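Local coordinates for YaeQ family protein (Pseudomonas syringae pv. tomato, PDB 2OT9), which is of unknown function but belongs to the YaeQ family of the PDDEXK clan, a clan that contains many nucleases, at residues V25-A30 and R43-Y47; T36-V42 and L104-G108; D65-L69 and W81-G85; V136-K142 and R165-V170. One frame throughout, in Å; residues are numbered along the deposited sequence.

In the fold
All four contacts reach one mixed sheet, and contacts 1 and 2 share helix 37-49. In contact 1 the later part of that helix faces the outermost strand 21-31; in contact 2 its first turns face strand 101-106, with the two centres about 12 Å apart. Contact 3 is nested inside the loop closed by contact 2, on the neighbouring strand 78-84, and its centre lies about 11 Å from that of contact 2. Both touch the tartrate, so the pocket is built where they meet. Contact 4 comes last along the chain, after the other three have closed. Its helix 134-141 touches helix 37-49, while its centre lies about 22 Å from that of contact 3, across the centre of the chain.

Contact 1. Residues V25-A30 and R43-Y47; sequences VKQTIA and RLLAY
Tyr-47 extends its phenol from the helix to Val-25 and Gln-27 of the strand. CG1 of Val-25 sits at the edge of the ring, near its plane, 3.5 Å from Tyr-47 OH. Gln-27 crosses the tyrosine at about a right angle, its amide plane turned 48° from the ring, and its CG lies 3.6 Å from CZ of Tyr-47. The chain of Gln-27 is folded at chi2 (-70°), which brings OE1 back beside the phenol oxygen, to 3.2 Å from Tyr-47 OH. Farther along the strand, Ile-29 divides its two branches between two helix residues. Its CD1 meets CD2 of Leu-44 at 3.6 Å, whereas its CG2 lies 3.4 Å from NH1 of Arg-43 as the two side chains run past each other in opposite directions. The same NH1 of Arg-43 makes a weak hydrogen bond of 3.3 Å to the carbonyl O of Ala-30, which approaches the guanidinium at its edge and in its plane, though the bond is bent (125°).

The firmer hold on this arginine comes from the next shell, where NE of Arg-43 forms a salt bridge with Glu-35 and NH2 bonds to the carbonyl of Gly-58. Phe-57 lies against the Tyr-47 ring, and Phe-10 of strand 6-16 touches Ile-29, Leu-44 and Tyr-47 together. The segment axes run roughly antiparallel, 12.0 Å apart at closest approach, a distance spanned mainly by Tyr-47, Arg-43 and Ile-29. This is helix-on-sheet packing of an alpha/beta fold, in which helix 37-49 covers the edge strand 21-31 and its neighbour 6-16.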
loop_
_atom_site.group_PDB
_atom_site.type_symbol
_atom_site.label_atom_id
_atom_site.label_comp_id
_atom_site.label_asym_id
_atom_site.label_seq_id
_atom_site.Cartn_x
_atom_site.Cartn_y
_atom_site.Cartn_z
ATOM N N VAL A 25 3.693 -16.113 2.079
ATOM C CA VAL A 25 2.267 -15.839 2.087
ATOM C C VAL A 25 1.726 -15.887 0.647
ATOM O O VAL A 25 2.433 -15.572 -0.310
ATOM C CB VAL A 25 1.982 -14.422 2.692
ATOM C CG1 VAL A 25 0.494 -14.108 2.685
ATOM C CG2 VAL A 25 2.494 -14.344 4.108
ATOM N N LYS A 26 0.472 -16.304 0.522
ATOM C CA LYS A 26 -0.262 -16.251 -0.731
ATOM C C LYS A 26 -1.522 -15.428 -0.509
ATOM O O LYS A 26 -2.182 -15.554 0.525
ATOM C CB LYS A 26 -0.627 -17.653 -1.202
ATOM C CG LYS A 26 0.576 -18.474 -1.625
ATOM C CD LYS A 26 0.161 -19.665 -2.441
ATOM C CE LYS A 26 1.342 -20.566 -2.733
ATOM N NZ LYS A 26 0.888 -21.797 -3.436
ATOM N N GLN A 27 -1.831 -14.556 -1.459
ATOM C CA GLN A 27 -3.061 -13.777 -1.428
ATOM C C GLN A 27 -3.694 -13.784 -2.798
ATOM O O GLN A 27 -2.990 -13.724 -3.807
ATOM C CB GLN A 27 -2.771 -12.321 -1.048
ATOM C CG GLN A 27 -2.556 -12.081 0.432
ATOM C CD GLN A 27 -3.826 -12.246 1.238
ATOM O OE1 GLN A 27 -3.796 -12.768 2.354
ATOM N NE2 GLN A 27 -4.954 -11.821 0.674
ATOM N N THR A 28 -5.022 -13.866 -2.831
ATOM C CA THR A 28 -5.773 -13.649 -4.054
ATOM C C THR A 28 -6.222 -12.186 -4.071
ATOM O O THR A 28 -6.677 -11.653 -3.053
ATOM C CB THR A 28 -6.964 -14.632 -4.150
ATOM O OG1 THR A 28 -6.458 -15.961 -4.338
ATOM C CG2 THR A 28 -7.874 -14.279 -5.325
ATOM N N ILE A 29 -6.050 -11.525 -5.207
ATOM C CA ILE A 29 -6.419 -10.115 -5.332
ATOM C C ILE A 29 -7.305 -9.887 -6.553
ATOM O O ILE A 29 -7.013 -10.368 -7.647
ATOM C CB ILE A 29 -5.186 -9.199 -5.437
ATOM C CG1 ILE A 29 -4.215 -9.475 -4.294
ATOM C CG2 ILE A 29 -5.605 -7.724 -5.403
ATOM C CD1 ILE A 29 -2.859 -9.768 -4.792
ATOM N N ALA A 30 -8.403 -9.177 -6.332
ATOM C CA ALA A 30 -9.289 -8.761 -7.400
ATOM C C ALA A 30 -8.842 -7.383 -7.885
ATOM O O ALA A 30 -8.696 -6.445 -7.093
ATOM C CB ALA A 30 -10.714 -8.720 -6.909
ATOM N N ARG A 43 -0.516 -1.252 -3.850
ATOM C CA ARG A 43 -1.214 -2.067 -2.832
ATOM C C ARG A 43 -0.381 -3.276 -2.373
ATOM O O ARG A 43 -0.376 -3.615 -1.185
ATOM C CB ARG A 43 -2.571 -2.548 -3.352
ATOM C CG ARG A 43 -3.587 -1.428 -3.495
ATOM C CD ARG A 43 -5.008 -1.946 -3.259
ATOM N NE ARG A 43 -5.434 -2.897 -4.282
ATOM C CZ ARG A 43 -6.500 -3.689 -4.178
ATOM N NH1 ARG A 43 -6.807 -4.517 -5.183
ATOM N NH2 ARG A 43 -7.260 -3.658 -3.077
ATOM N N LEU A 44 0.300 -3.934 -3.315
ATOM C CA LEU A 44 1.171 -5.080 -2.968
ATOM C C LEU A 44 2.375 -4.664 -2.117
ATOM O O LEU A 44 2.770 -5.382 -1.176
ATOM C CB LEU A 44 1.672 -5.810 -4.227
ATOM C CG LEU A 44 0.636 -6.318 -5.229
ATOM C CD1 LEU A 44 1.338 -7.069 -6.380
ATOM C CD2 LEU A 44 -0.403 -7.181 -4.574
ATOM N N LEU A 45 2.972 -3.519 -2.441
ATOM C CA LEU A 45 4.071 -2.989 -1.621
ATOM C C LEU A 45 3.569 -2.691 -0.208
ATOM O O LEU A 45 4.244 -3.001 0.760
ATOM C CB LEU A 45 4.629 -1.698 -2.235
ATOM C CG LEU A 45 5.513 -1.853 -3.475
ATOM C CD1 LEU A 45 5.793 -0.470 -4.092
ATOM C CD2 LEU A 45 6.806 -2.584 -3.119
ATOM N N ALA A 46 2.388 -2.071 -0.098
ATOM C CA ALA A 46 1.800 -1.763 1.224
ATOM C C ALA A 46 1.568 -3.040 2.040
ATOM O O ALA A 46 1.802 -3.078 3.245
ATOM C CB ALA A 46 0.455 -0.997 1.055
ATOM N N TYR A 47 1.058 -4.069 1.375
ATOM C CA TYR A 47 0.837 -5.368 2.009
ATOM C C TYR A 47 2.122 -5.915 2.640
ATOM O O TYR A 47 2.101 -6.364 3.793
ATOM C CB TYR A 47 0.261 -6.382 0.997
ATOM C CG TYR A 47 -0.149 -7.687 1.651
ATOM C CD1 TYR A 47 -1.343 -7.785 2.362
ATOM C CD2 TYR A 47 0.677 -8.807 1.584
ATOM C CE1 TYR A 47 -1.710 -8.961 2.988
ATOM C CE2 TYR A 47 0.324 -9.996 2.199
ATOM C CZ TYR A 47 -0.872 -10.066 2.900
ATOM O OH TYR A 47 -1.230 -11.233 3.517
#

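Contact 2. Residues T36-V42 and L104-G108. With SRT (S,R meso-tartaric acid), chain C.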
loop_
_atom_site.group_PDB
_atom_site.type_symbol
_atom_site.label_atom_id
_atom_site.label_comp_id
_atom_site.label_asym_id
_atom_site.label_seq_id
_atom_site.Cartn_x
_atom_site.Cartn_y
_atom_site.Cartn_z
ATOM N N THR A 36 -5.159 0.529 -12.120
ATOM C CA THR A 36 -4.031 0.313 -13.027
ATOM C C THR A 36 -3.067 -0.704 -12.420
ATOM O O THR A 36 -3.120 -0.978 -11.204
ATOM C CB THR A 36 -3.256 1.611 -13.318
ATOM O OG1 THR A 36 -2.751 2.138 -12.093
ATOM C CG2 THR A 36 -4.139 2.644 -14.025
ATOM N N GLU A 37 -2.185 -1.261 -13.254
ATOM C CA GLU A 37 -1.115 -2.142 -12.758
ATOM C C GLU A 37 -0.284 -1.426 -11.695
ATOM O O GLU A 37 0.102 -2.035 -10.702
ATOM C CB GLU A 37 -0.209 -2.623 -13.911
ATOM C CG GLU A 37 -0.858 -3.676 -14.783
ATOM C CD GLU A 37 -0.092 -3.938 -16.092
ATOM O OE1 GLU A 37 0.500 -2.995 -16.677
ATOM O OE2 GLU A 37 -0.103 -5.102 -16.534
ATOM N N GLU A 38 -0.017 -0.134 -11.904
ATOM C CA GLU A 38 0.718 0.668 -10.925
ATOM C C GLU A 38 -0.001 0.749 -9.572
ATOM O O GLU A 38 0.610 0.579 -8.518
ATOM C CB GLU A 38 0.986 2.070 -11.489
ATOM C CG GLU A 38 2.111 2.111 -12.550
ATOM C CD GLU A 38 1.659 1.767 -13.972
ATOM O OE1 GLU A 38 0.430 1.582 -14.243
ATOM O OE2 GLU A 38 2.560 1.694 -14.847
ATOM N N ARG A 39 -1.303 1.007 -9.602
ATOM C CA ARG A 39 -2.088 1.096 -8.358
ATOM C C ARG A 39 -2.069 -0.227 -7.607
ATOM O O ARG A 39 -1.794 -0.276 -6.412
ATOM C CB ARG A 39 -3.533 1.533 -8.662
ATOM C CG ARG A 39 -4.399 1.663 -7.391
ATOM C CD ARG A 39 -5.774 2.281 -7.697
ATOM N NE ARG A 39 -5.633 3.683 -8.072
ATOM C CZ ARG A 39 -5.642 4.704 -7.215
ATOM N NH1 ARG A 39 -5.852 4.490 -5.924
ATOM N NH2 ARG A 39 -5.490 5.954 -7.663
HETATM N N MSE A 40 -2.352 -1.316 -8.313
HETATM C CA MSE A 40 -2.267 -2.643 -7.716
HETATM C C MSE A 40 -0.890 -2.910 -7.106
HETATM O O MSE A 40 -0.785 -3.418 -5.987
HETATM C CB MSE A 40 -2.584 -3.719 -8.756
HETATM C CG MSE A 40 -2.157 -5.100 -8.256
HETATM SE SE MSE A 40 -3.145 -6.507 -9.146
HETATM C CE MSE A 40 -4.844 -5.991 -8.413
ATOM N N THR A 41 0.165 -2.567 -7.838
ATOM C CA THR A 41 1.528 -2.752 -7.349
ATOM C C THR A 41 1.800 -1.971 -6.065
ATOM O O THR A 41 2.451 -2.480 -5.156
ATOM C CB THR A 41 2.541 -2.410 -8.452
ATOM O OG1 THR A 41 2.308 -3.306 -9.557
ATOM C CG2 THR A 41 3.977 -2.544 -7.948
ATOM N N VAL A 42 1.285 -0.746 -5.980
ATOM C CA VAL A 42 1.402 0.016 -4.735
ATOM C C VAL A 42 0.670 -0.706 -3.583
ATOM O O VAL A 42 1.195 -0.778 -2.465
ATOM C CB VAL A 42 0.915 1.476 -4.888
ATOM C CG1 VAL A 42 1.131 2.241 -3.584
ATOM C CG2 VAL A 42 1.726 2.191 -6.004
ATOM N N LEU A 104 -0.899 6.140 4.183
ATOM C CA LEU A 104 -1.108 6.310 2.754
ATOM C C LEU A 104 0.211 6.086 2.042
ATOM O O LEU A 104 1.227 6.721 2.391
ATOM C CB LEU A 104 -1.638 7.714 2.457
ATOM C CG LEU A 104 -1.568 8.179 0.994
ATOM C CD1 LEU A 104 -2.497 7.330 0.082
ATOM C CD2 LEU A 104 -1.922 9.658 0.897
ATOM N N LEU A 105 0.201 5.192 1.040
ATOM C CA LEU A 105 1.294 5.129 0.078
ATOM C C LEU A 105 0.886 5.893 -1.172
ATOM O O LEU A 105 0.126 5.377 -2.014
ATOM C CB LEU A 105 1.652 3.681 -0.315
ATOM C CG LEU A 105 2.499 2.842 0.620
ATOM C CD1 LEU A 105 2.942 1.572 -0.091
ATOM C CD2 LEU A 105 3.733 3.662 1.092
ATOM N N ALA A 106 1.392 7.113 -1.291
ATOM C CA ALA A 106 1.034 7.996 -2.377
ATOM C C ALA A 106 1.902 7.669 -3.597
ATOM O O ALA A 106 3.007 7.153 -3.440
ATOM C CB ALA A 106 1.235 9.446 -1.937
ATOM N N TYR A 107 1.389 7.915 -4.799
ATOM C CA TYR A 107 2.198 7.761 -6.014
ATOM C C TYR A 107 1.675 8.696 -7.079
ATOM O O TYR A 107 0.609 9.304 -6.908
ATOM C CB TYR A 107 2.239 6.294 -6.498
ATOM C CG TYR A 107 0.951 5.822 -7.141
ATOM C CD1 TYR A 107 0.794 5.858 -8.546
ATOM C CD2 TYR A 107 -0.088 5.324 -6.368
ATOM C CE1 TYR A 107 -0.383 5.439 -9.145
ATOM C CE2 TYR A 107 -1.302 4.901 -6.960
ATOM C CZ TYR A 107 -1.430 4.960 -8.348
ATOM O OH TYR A 107 -2.607 4.561 -8.947
ATOM N N GLY A 108 2.427 8.813 -8.174
ATOM C CA GLY A 108 2.145 9.804 -9.196
ATOM C C GLY A 108 2.861 11.095 -8.851
ATOM O O GLY A 108 3.562 11.178 -7.830
HETATM O O1 SRT C . -5.813 7.900 -5.651
HETATM O O11 SRT C . -7.670 9.037 -5.800
HETATM C C1 SRT C . -7.048 7.980 -5.581
HETATM C C2 SRT C . -7.770 6.717 -5.188
HETATM O O2 SRT C . -8.854 6.316 -6.042
HETATM C C3 SRT C . -8.216 6.908 -3.758
HETATM O O3 SRT C . -7.036 6.625 -3.000
HETATM C C4 SRT C . -9.376 6.003 -3.389
HETATM O O4 SRT C . -9.411 4.795 -3.747
HETATM O O41 SRT C . -10.294 6.517 -2.715
#
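The guanidinium of Arg-39 lies between Tyr-107 and the bound tartrate: Tyr-107 comes over one face, its CZ 4.0 Å above the plane and offset toward the rim, and tartrate O2 is over the opposite face. Tartrate O1 meets the group at its edge, in plane. There NH2 of Arg-39 donates a nearly straight bond to O1 (2.8 Å, 167°), and NH1 adds a weak one. The phenol ring is turned 64° from the guanidinium, and Tyr-107 OH, although 3.3 Å from NE of Arg-39, is badly angled for hydrogen bonding to it. The same hydroxyl presses on the base of the arginine, 3.2 Å from CB of Arg-39. An extended chain with a single bend at chi3 (-69°) carries the guanidinium past it to the ligand.

Behind this polar end, Val-42 uses both methyls. CG2 rests obliquely against the ring, 3.6 Å from CD2 of Tyr-107, and CG1 meets CB of Leu-105 at 3.6 Å. Thr-36 is the N-cap, its OG1 accepting from Arg-39 N (3.1 Å). With Gln-86 N and Val-84 O also bonded to the ligand, Arg-39 forms the helix side of the tartrate-binding pocket between helix 37-49 and the sheet.

Contact 3. Residues D65-L69 and W81-G85. With SRT (S,R meso-tartaric acid), chain C.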
loop_
_atom_site.group_PDB
_atom_site.type_symbol
_atom_site.label_atom_id
_atom_site.label_comp_id
_atom_site.label_asym_id
_atom_site.label_seq_id
_atom_site.Cartn_x
_atom_site.Cartn_y
_atom_site.Cartn_z
ATOM N N ASP A 65 -16.495 3.191 0.703
ATOM C CA ASP A 65 -16.539 2.933 2.144
ATOM C C ASP A 65 -15.427 1.992 2.631
ATOM O O ASP A 65 -15.366 1.662 3.826
ATOM C CB ASP A 65 -17.919 2.397 2.539
ATOM C CG ASP A 65 -19.047 3.315 2.088
ATOM O OD1 ASP A 65 -18.946 4.548 2.291
ATOM O OD2 ASP A 65 -20.027 2.807 1.510
ATOM N N GLU A 66 -14.572 1.542 1.714
ATOM C CA GLU A 66 -13.476 0.631 2.056
ATOM C C GLU A 66 -12.108 1.213 1.655
ATOM O O GLU A 66 -12.020 2.000 0.728
ATOM C CB GLU A 66 -13.681 -0.744 1.408
ATOM C CG GLU A 66 -14.880 -1.528 1.969
ATOM C CD GLU A 66 -14.743 -3.038 1.827
ATOM O OE1 GLU A 66 -13.661 -3.534 1.411
ATOM O OE2 GLU A 66 -15.724 -3.739 2.166
ATOM N N PRO A 67 -11.037 0.858 2.389
ATOM C CA PRO A 67 -9.691 1.277 1.996
ATOM C C PRO A 67 -9.083 0.305 0.990
ATOM O O PRO A 67 -9.680 -0.731 0.694
ATOM C CB PRO A 67 -8.914 1.196 3.303
ATOM C CG PRO A 67 -9.603 0.085 4.070
ATOM C CD PRO A 67 -11.041 0.080 3.643
ATOM N N ALA A 68 -7.881 0.623 0.515
ATOM C CA ALA A 68 -7.076 -0.279 -0.290
ATOM C C ALA A 68 -6.675 -1.505 0.529
ATOM O O ALA A 68 -6.756 -2.640 0.043
ATOM C CB ALA A 68 -5.850 0.455 -0.801
ATOM N N LEU A 69 -6.277 -1.275 1.786
ATOM C CA LEU A 69 -5.998 -2.372 2.718
ATOM C C LEU A 69 -6.418 -1.995 4.139
ATOM O O LEU A 69 -6.427 -0.806 4.515
ATOM C CB LEU A 69 -4.511 -2.743 2.721
ATOM C CG LEU A 69 -3.717 -3.042 1.446
ATOM C CD1 LEU A 69 -3.208 -1.754 0.796
ATOM C CD2 LEU A 69 -2.527 -3.945 1.788
ATOM N N TRP A 81 -5.762 1.543 8.718
ATOM C CA TRP A 81 -6.478 1.899 7.498
ATOM C C TRP A 81 -5.449 2.374 6.475
ATOM O O TRP A 81 -4.812 3.401 6.677
ATOM C CB TRP A 81 -7.471 3.039 7.806
ATOM C CG TRP A 81 -8.391 3.429 6.672
ATOM C CD1 TRP A 81 -8.072 4.184 5.574
ATOM C CD2 TRP A 81 -9.795 3.128 6.555
ATOM N NE1 TRP A 81 -9.181 4.352 4.768
ATOM C CE2 TRP A 81 -10.254 3.724 5.353
ATOM C CE3 TRP A 81 -10.711 2.424 7.354
ATOM C CZ2 TRP A 81 -11.580 3.612 4.919
ATOM C CZ3 TRP A 81 -12.037 2.320 6.921
ATOM C CH2 TRP A 81 -12.450 2.902 5.709
ATOM N N ILE A 82 -5.295 1.635 5.372
ATOM C CA ILE A 82 -4.274 1.979 4.384
ATOM C C ILE A 82 -4.872 2.382 3.046
ATOM O O ILE A 82 -5.596 1.603 2.414
ATOM C CB ILE A 82 -3.294 0.808 4.160
ATOM C CG1 ILE A 82 -2.805 0.271 5.511
ATOM C CG2 ILE A 82 -2.110 1.248 3.274
ATOM C CD1 ILE A 82 -1.833 -0.928 5.450
ATOM N N GLU A 83 -4.540 3.583 2.587
ATOM C CA GLU A 83 -4.919 3.987 1.230
ATOM C C GLU A 83 -3.703 4.034 0.316
ATOM O O GLU A 83 -2.559 4.038 0.782
ATOM C CB GLU A 83 -5.584 5.369 1.247
ATOM C CG GLU A 83 -6.898 5.430 2.032
ATOM C CD GLU A 83 -8.071 4.670 1.372
ATOM O OE1 GLU A 83 -7.884 3.881 0.397
ATOM O OE2 GLU A 83 -9.198 4.854 1.856
ATOM N N VAL A 84 -3.961 4.070 -0.987
ATOM C CA VAL A 84 -2.905 4.271 -1.982
ATOM C C VAL A 84 -3.352 5.366 -2.956
ATOM O O VAL A 84 -4.552 5.572 -3.156
ATOM C CB VAL A 84 -2.502 2.959 -2.737
ATOM C CG1 VAL A 84 -2.133 1.830 -1.734
ATOM C CG2 VAL A 84 -3.600 2.501 -3.671
ATOM N N GLY A 85 -2.398 6.061 -3.551
ATOM C CA GLY A 85 -2.728 7.068 -4.569
ATOM C C GLY A 85 -2.810 8.466 -3.983
ATOM O O GLY A 85 -1.960 8.855 -3.177
HETATM O O1 SRT C . -5.813 7.900 -5.651
HETATM O O11 SRT C . -7.670 9.037 -5.800
HETATM C C1 SRT C . -7.048 7.980 -5.581
HETATM C C2 SRT C . -7.770 6.717 -5.188
HETATM O O2 SRT C . -8.854 6.316 -6.042
HETATM C C3 SRT C . -8.216 6.908 -3.758
HETATM O O3 SRT C . -7.036 6.625 -3.000
HETATM C C4 SRT C . -9.376 6.003 -3.389
HETATM O O4 SRT C . -9.411 4.795 -3.747
HETATM O O41 SRT C . -10.294 6.517 -2.715
#
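Pro-67 lies flat over the indole of Trp-81 in the close-packed half of the contact. Its CB makes a CH-pi contact 3.6 Å from the centroid of the five-membered ring of Trp-81, only 16° off the ring normal, while its CG and CD continue over the six-membered ring. Glu-83 closes in beside this CH-pi contact. Folded at chi2 (-70°), its carboxylate takes NE1 of Trp-81 on OE2 at 3.0 Å and the backbone N of Ala-68 on OE1 at 3.3 Å, each donor standing well above the carboxylate plane. Next to it, Leu-69 and Ile-82 form an antiparallel hydrogen-bonded pair, with Leu-69 N to Ile-82 O at 3.0 Å and Ile-82 N to Leu-69 O at 2.8 Å. Ala-68 and Leu-69 both stand opposite Ile-82, a classic beta bulge, and the methyl of Ala-68 packs on Val-84.

The other end is looser. Asp-65 is exposed and its CB points away; its carbonyl O merely lies at the edge of the indole, 3.7 Å from CH2 of Trp-81, and is bonded to Arg-98. The CB of Glu-66 also points away, and its OE1 accepts from the backbone N of Arg-59, though its backbone still brushes the indole.

Glu-83 is bonded by a third donor, a salt bridge from Arg-91 to OE2, so indole, backbone and arginine together fix its carboxylate in this buried setting. One residue farther on, O of Val-84 accepts tartrate O3 at 2.7 Å. The ligand hydroxyl thus bonds to a main-chain carbonyl, one residue beyond a buried carboxylate gripped by three donors.

Contact 4. Residues V136-K142 and R165-V170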
loop_
_atom_site.group_PDB
_atom_site.type_symbol
_atom_site.label_atom_id
_atom_site.label_comp_id
_atom_site.label_asym_id
_atom_site.label_seq_id
_atom_site.Cartn_x
_atom_site.Cartn_y
_atom_site.Cartn_z
ATOM N N VAL A 136 10.801 3.253 -10.203
ATOM C CA VAL A 136 10.790 1.846 -9.752
ATOM C C VAL A 136 9.376 1.254 -9.787
ATOM O O VAL A 136 9.186 0.057 -10.023
ATOM C CB VAL A 136 11.437 1.663 -8.345
ATOM C CG1 VAL A 136 10.610 2.338 -7.229
ATOM C CG2 VAL A 136 11.648 0.166 -8.035
ATOM N N LEU A 137 8.382 2.097 -9.542
ATOM C CA LEU A 137 7.015 1.636 -9.599
ATOM C C LEU A 137 6.713 1.155 -11.014
ATOM O O LEU A 137 6.140 0.086 -11.190
ATOM C CB LEU A 137 6.040 2.746 -9.174
ATOM C CG LEU A 137 4.562 2.412 -9.268
ATOM C CD1 LEU A 137 4.269 1.132 -8.457
ATOM C CD2 LEU A 137 3.756 3.598 -8.752
ATOM N N GLU A 138 7.128 1.918 -12.019
ATOM C CA GLU A 138 6.842 1.519 -13.406
ATOM C C GLU A 138 7.505 0.200 -13.791
ATOM O O GLU A 138 6.883 -0.645 -14.455
ATOM C CB GLU A 138 7.181 2.636 -14.393
ATOM C CG GLU A 138 6.041 3.670 -14.448
ATOM C CD GLU A 138 6.284 4.772 -15.469
ATOM O OE1 GLU A 138 7.131 4.585 -16.370
ATOM O OE2 GLU A 138 5.614 5.823 -15.364
ATOM N N VAL A 139 8.750 0.025 -13.346
ATOM C CA VAL A 139 9.496 -1.226 -13.522
ATOM C C VAL A 139 8.787 -2.418 -12.868
ATOM O O VAL A 139 8.645 -3.480 -13.487
ATOM C CB VAL A 139 10.906 -1.101 -12.918
ATOM C CG1 VAL A 139 11.548 -2.480 -12.744
ATOM C CG2 VAL A 139 11.786 -0.194 -13.752
ATOM N N LEU A 140 8.374 -2.250 -11.610
ATOM C CA LEU A 140 7.666 -3.306 -10.880
ATOM C C LEU A 140 6.321 -3.683 -11.487
ATOM O O LEU A 140 5.986 -4.867 -11.556
ATOM C CB LEU A 140 7.507 -2.965 -9.387
ATOM C CG LEU A 140 8.781 -3.121 -8.550
ATOM C CD1 LEU A 140 8.616 -2.427 -7.196
ATOM C CD2 LEU A 140 9.143 -4.604 -8.346
ATOM N N ALA A 141 5.580 -2.679 -11.955
ATOM C CA ALA A 141 4.179 -2.837 -12.343
ATOM C C ALA A 141 3.954 -3.300 -13.795
ATOM O O ALA A 141 2.985 -4.002 -14.088
ATOM C CB ALA A 141 3.434 -1.494 -12.092
ATOM N N LYS A 142 4.859 -2.883 -14.683
ATOM C CA LYS A 142 4.746 -3.043 -16.126
ATOM C C LYS A 142 4.437 -4.481 -16.505
ATOM O O LYS A 142 5.156 -5.383 -16.078
ATOM C CB LYS A 142 6.091 -2.646 -16.753
ATOM C CG LYS A 142 6.115 -2.599 -18.260
ATOM C CD LYS A 142 7.317 -1.778 -18.713
ATOM C CE LYS A 142 8.652 -2.348 -18.202
ATOM N NZ LYS A 142 9.588 -1.355 -17.585
ATOM N N ARG A 165 12.488 -9.867 -13.247
ATOM C CA ARG A 165 13.404 -8.995 -13.982
ATOM C C ARG A 165 14.572 -8.484 -13.131
ATOM O O ARG A 165 15.418 -7.720 -13.613
ATOM C CB ARG A 165 12.626 -7.826 -14.613
ATOM C CG ARG A 165 11.496 -8.318 -15.507
ATOM C CD ARG A 165 11.085 -7.318 -16.544
ATOM N NE ARG A 165 10.433 -6.146 -15.955
ATOM C CZ ARG A 165 10.076 -5.080 -16.659
ATOM N NH1 ARG A 165 9.497 -4.054 -16.047
ATOM N NH2 ARG A 165 10.323 -5.038 -17.968
ATOM N N GLY A 166 14.621 -8.904 -11.872
ATOM C CA GLY A 166 15.770 -8.618 -11.015
ATOM C C GLY A 166 15.354 -8.051 -9.683
ATOM O O GLY A 166 14.185 -8.151 -9.300
ATOM N N GLN A 167 16.324 -7.458 -8.987
ATOM C CA GLN A 167 16.124 -6.860 -7.676
ATOM C C GLN A 167 15.989 -5.350 -7.792
ATOM O O GLN A 167 16.889 -4.677 -8.283
ATOM C CB GLN A 167 17.274 -7.201 -6.713
ATOM C CG GLN A 167 16.943 -6.757 -5.291
ATOM C CD GLN A 167 17.916 -7.260 -4.248
ATOM O OE1 GLN A 167 17.627 -8.225 -3.538
ATOM N NE2 GLN A 167 19.060 -6.593 -4.128
ATOM N N HIS A 168 14.877 -4.823 -7.299
ATOM C CA HIS A 168 14.562 -3.408 -7.457
ATOM C C HIS A 168 14.472 -2.756 -6.092
ATOM O O HIS A 168 13.783 -3.268 -5.201
ATOM C CB HIS A 168 13.224 -3.266 -8.196
ATOM C CG HIS A 168 13.137 -4.099 -9.442
ATOM N ND1 HIS A 168 12.386 -5.250 -9.519
ATOM C CD2 HIS A 168 13.746 -3.969 -10.642
ATOM C CE1 HIS A 168 12.510 -5.781 -10.724
ATOM N NE2 HIS A 168 13.330 -5.022 -11.426
ATOM N N GLU A 169 15.153 -1.628 -5.936
ATOM C CA GLU A 169 15.216 -0.933 -4.657
ATOM C C GLU A 169 14.120 0.127 -4.577
ATOM O O GLU A 169 14.080 1.055 -5.384
ATOM C CB GLU A 169 16.607 -0.298 -4.440
ATOM C CG GLU A 169 16.675 0.603 -3.199
ATOM C CD GLU A 169 18.097 0.944 -2.733
ATOM O OE1 GLU A 169 19.084 0.477 -3.341
ATOM O OE2 GLU A 169 18.219 1.692 -1.741
ATOM N N VAL A 170 13.232 -0.031 -3.603
ATOM C CA VAL A 170 12.143 0.914 -3.379
ATOM C C VAL A 170 12.461 1.761 -2.161
ATOM O O VAL A 170 12.423 1.278 -1.034
ATOM C CB VAL A 170 10.790 0.182 -3.178
ATOM C CG1 VAL A 170 9.666 1.191 -2.921
ATOM C CG2 VAL A 170 10.485 -0.710 -4.392
#
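Val-139 sets its CG1 methyl over one face of the His-168 ring, 3.7 Å from the centroid and 29° off the normal, a CH-pi contact. Placing CG1 opposite the backbone N (chi1 164°) is what swings this branch out to the imidazole. The His-168 side chain leans back beside its own backbone N, and Leu-140 slides past it in the opposite direction with CD2 against the ring.

The 136-141 segment of helix 134-141 runs roughly antiparallel to residues 166-170, their axes 9.1 Å apart at closest approach, and covers the part of the sheet where strand 166-174 pairs with 158-163; Leu-140 also touches Val-161 there.

At the start of the helix segment, CG1 of Val-136 (chi1 67°) takes the place between backbone N and carbonyl carbon, leaving CG2, opposite the N, to meet CB of His-168 at 3.8 Å and CG2 of Val-170 at 3.9 Å. The same Val-170 methyl receives CD1 of Leu-140 at 3.8 Å. At the other end Arg-165, bent at chi3, brings its guanidinium edge to the carbonyl O of Val-139, which NH1 reaches at 2.8 Å, although the position of NH1 is less certain. The backbone N of Arg-165 is held by Asp-163.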